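Local coordinates for putative YfrE protein (Vibrio parahaemolyticus RIMD 2210633, PDB 3BEE) that is of unknown function but, as a TPR-repeat fragment of a putative cytochrome c-type biogenesis protein, probably mediates protein-protein contacts, at residues 22-25 against 26-30. Residues are numbered along the deposited sequence; the frame is centred on the assembly and turned at random.
With EDO (1,2-ethanediol), chain C.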
ATOM      1  N   GLN A  22       2.905  11.506   7.899  1.00 34.71           N
ATOM      2  CA  GLN A  22       2.125  10.754   6.917  1.00 34.39           C
ATOM      3  C   GLN A  22       2.145  11.516   5.580  1.00 34.33           C
ATOM      4  O   GLN A  22       1.090  11.810   4.984  1.00 31.55           O
ATOM      5  CB  GLN A  22       0.680  10.535   7.412  1.00 34.50           C
ATOM      6  CG  GLN A  22       0.576   9.802   8.764  1.00 34.06           C
ATOM      7  CD  GLN A  22       0.948  10.719   9.946  1.00 35.73           C
ATOM      8  OE1 GLN A  22       0.420  11.843  10.079  1.00 32.41           O
ATOM      9  NE2 GLN A  22       1.881  10.255  10.781  1.00 31.19           N
ATOM     10  N   ALA A  23       3.353  11.905   5.164  1.00 34.45           N
ATOM     11  CA  ALA A  23       3.536  12.587   3.881  1.00 34.94           C
ATOM     12  C   ALA A  23       4.127  11.623   2.867  1.00 34.97           C
ATOM     13  O   ALA A  23       5.168  10.991   3.121  1.00 34.56           O
ATOM     14  CB  ALA A  23       4.452  13.818   4.025  1.00 34.94           C
HETATM   15  N   MSE A  24       3.460  11.544   1.723  1.00 34.98           N
HETATM   16  CA  MSE A  24       3.942  10.849   0.520  1.00 35.94           C
HETATM   17  C   MSE A  24       5.013  11.726  -0.188  1.00 35.26           C
HETATM   18  O   MSE A  24       4.746  12.380  -1.195  1.00 35.21           O
HETATM   19  CB  MSE A  24       2.730  10.594  -0.389  1.00 36.20           C
HETATM   20  CG  MSE A  24       2.916   9.649  -1.576  1.00 41.40           C
HETATM   21 SE   MSE A  24       3.763   7.941  -1.054  1.00 55.93          SE
HETATM   22  CE  MSE A  24       2.420   7.324   0.322  1.00 37.05           C
ATOM     23  N   THR A  25       6.202  11.804   0.396  1.00 35.42           N
ATOM     24  CA  THR A  25       7.307  12.612  -0.171  1.00 34.86           C
ATOM     25  C   THR A  25       7.883  11.901  -1.386  1.00 34.63           C
ATOM     26  O   THR A  25       7.576  10.730  -1.618  1.00 34.16           O
ATOM     27  CB  THR A  25       8.443  12.779   0.853  1.00 34.97           C
ATOM     28  OG1 THR A  25       8.999  11.489   1.149  1.00 34.18           O
ATOM     29  CG2 THR A  25       7.920  13.413   2.142  1.00 34.98           C
ATOM     30  N   ASP A  26       8.701  12.602  -2.171  1.00 34.53           N
ATOM     31  CA  ASP A  26       9.453  11.964  -3.248  1.00 35.28           C
ATOM     32  C   ASP A  26      10.262  10.748  -2.741  1.00 35.78           C
ATOM     33  O   ASP A  26      10.332   9.718  -3.419  1.00 35.79           O
ATOM     34  CB  ASP A  26      10.365  12.980  -3.948  1.00 35.46           C
ATOM     35  CG  ASP A  26       9.566  14.055  -4.687  1.00 37.34           C
ATOM     36  OD1 ASP A  26       8.350  13.835  -4.895  1.00 40.28           O
ATOM     37  OD2 ASP A  26      10.129  15.110  -5.050  1.00 37.97           O
ATOM     38  N   GLU A  27      10.830  10.857  -1.536  1.00 35.62           N
ATOM     39  CA  GLU A  27      11.639   9.776  -0.962  1.00 36.58           C
ATOM     40  C   GLU A  27      10.805   8.518  -0.711  1.00 35.75           C
ATOM     41  O   GLU A  27      11.187   7.403  -1.099  1.00 35.56           O
ATOM     42  CB  GLU A  27      12.329  10.265   0.318  1.00 36.55           C
ATOM     43  CG  GLU A  27      13.287   9.271   0.911  1.00 38.79           C
ATOM     44  CD  GLU A  27      14.001   9.780   2.153  1.00 38.70           C
ATOM     45  OE1 GLU A  27      13.500  10.737   2.803  1.00 43.76           O
ATOM     46  OE2 GLU A  27      15.058   9.208   2.482  1.00 38.75           O
ATOM     47  N   VAL A  28       9.644   8.703  -0.081  1.00 35.99           N
ATOM     48  CA  VAL A  28       8.704   7.606   0.177  1.00 34.78           C
ATOM     49  C   VAL A  28       8.213   7.025  -1.145  1.00 36.00           C
ATOM     50  O   VAL A  28       8.177   5.812  -1.300  1.00 35.83           O
ATOM     51  CB  VAL A  28       7.488   8.078   1.044  1.00 35.09           C
ATOM     52  CG1 VAL A  28       6.364   6.993   1.126  1.00 33.28           C
ATOM     53  CG2 VAL A  28       7.944   8.467   2.452  1.00 32.36           C
ATOM     54  N   SER A  29       7.834   7.893  -2.093  1.00 36.08           N
ATOM     55  CA  SER A  29       7.280   7.443  -3.357  1.00 37.27           C
ATOM     56  C   SER A  29       8.302   6.609  -4.114  1.00 37.55           C
ATOM     57  O   SER A  29       7.954   5.540  -4.631  1.00 37.90           O
ATOM     58  CB  SER A  29       6.815   8.618  -4.233  1.00 37.82           C
ATOM     59  OG  SER A  29       5.920   9.463  -3.499  1.00 42.35           O
ATOM     60  N   LEU A  30       9.553   7.081  -4.184  1.00 36.40           N
ATOM     61  CA  LEU A  30      10.588   6.304  -4.866  1.00 36.59           C
ATOM     62  C   LEU A  30      10.838   4.925  -4.240  1.00 36.91           C
ATOM     63  O   LEU A  30      10.962   3.950  -4.961  1.00 37.35           O
ATOM     64  CB  LEU A  30      11.907   7.104  -4.993  1.00 36.25           C
ATOM     65  CG  LEU A  30      13.064   6.514  -5.823  1.00 37.27           C
ATOM     66  CD1 LEU A  30      12.678   6.202  -7.311  1.00 36.18           C
ATOM     67  CD2 LEU A  30      14.298   7.457  -5.785  1.00 35.78           C
TER
HETATM   68  C1  EDO C 301      11.287  15.101  -1.085  1.00 52.04           C
HETATM   69  O1  EDO C 301      11.517  13.809  -0.479  1.00 50.21           O
HETATM   70  C2  EDO C 301      10.040  15.829  -0.552  1.00 53.95           C
HETATM   71  O2  EDO C 301       8.918  15.628  -1.455  1.00 51.43           O
HETATM   72  O   HOH W   1       5.598  12.629  -3.948  1.00 49.84           O
HETATM   73  O   HOH W   2      10.951  11.766   3.252  1.00 48.91           O
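Thr25 caps the start of helix 26-38 with its hydroxyl. OG1 accepts from Val28 N at 3.1 Å, and the bond is nearly straight, with an N-H...O angle of 172°. The torsion that sets OG1 between the backbone N and the carbonyl carbon (chi1 63°) turns the hydroxyl over the first turn of the helix. Thr25 O is gripped twice by Ser29. Ser29 N donates to Thr25 O at 2.9 Å, whereas Ser29 OG donates from above the carbonyl plane at 2.8 Å.

The tight part pairs these bonds with an apolar contact. Met24 SE lies 3.5 Å from Val28 CG1, and the two side chains cross at about a right angle. With CG of the selenomethionine anti to the backbone N (chi1 -168°), the bend at chi2 brings SE against Val28 CG1. Met24 CG also rests on Ser29 OG, at 3.6 Å. Val28 is buried and also touches Leu16 of helix 6-18 and Leu48 of helix 43-55.

The N-cap begins helix 26-38 after the loop from helix 6-18, in an all-helical chain consistent with the TPR family. Met24 is the centre of an inverse gamma turn leading into the cap.

The other side is wet. One water bridges Met24 O, Asp26 OD1 and Ser29 OG. A second joins Thr25 OG1 to Glu27 OE1, to which it donates at 2.8 Å. A 1,2-ethanediol, probably from the crystallisation liquor, sits over the helix start. Its O2 accepts from Asp26 N at 3.1 Å and its O1 from Glu27 N at 3.2 Å, so it takes up two N-H groups of the first turn.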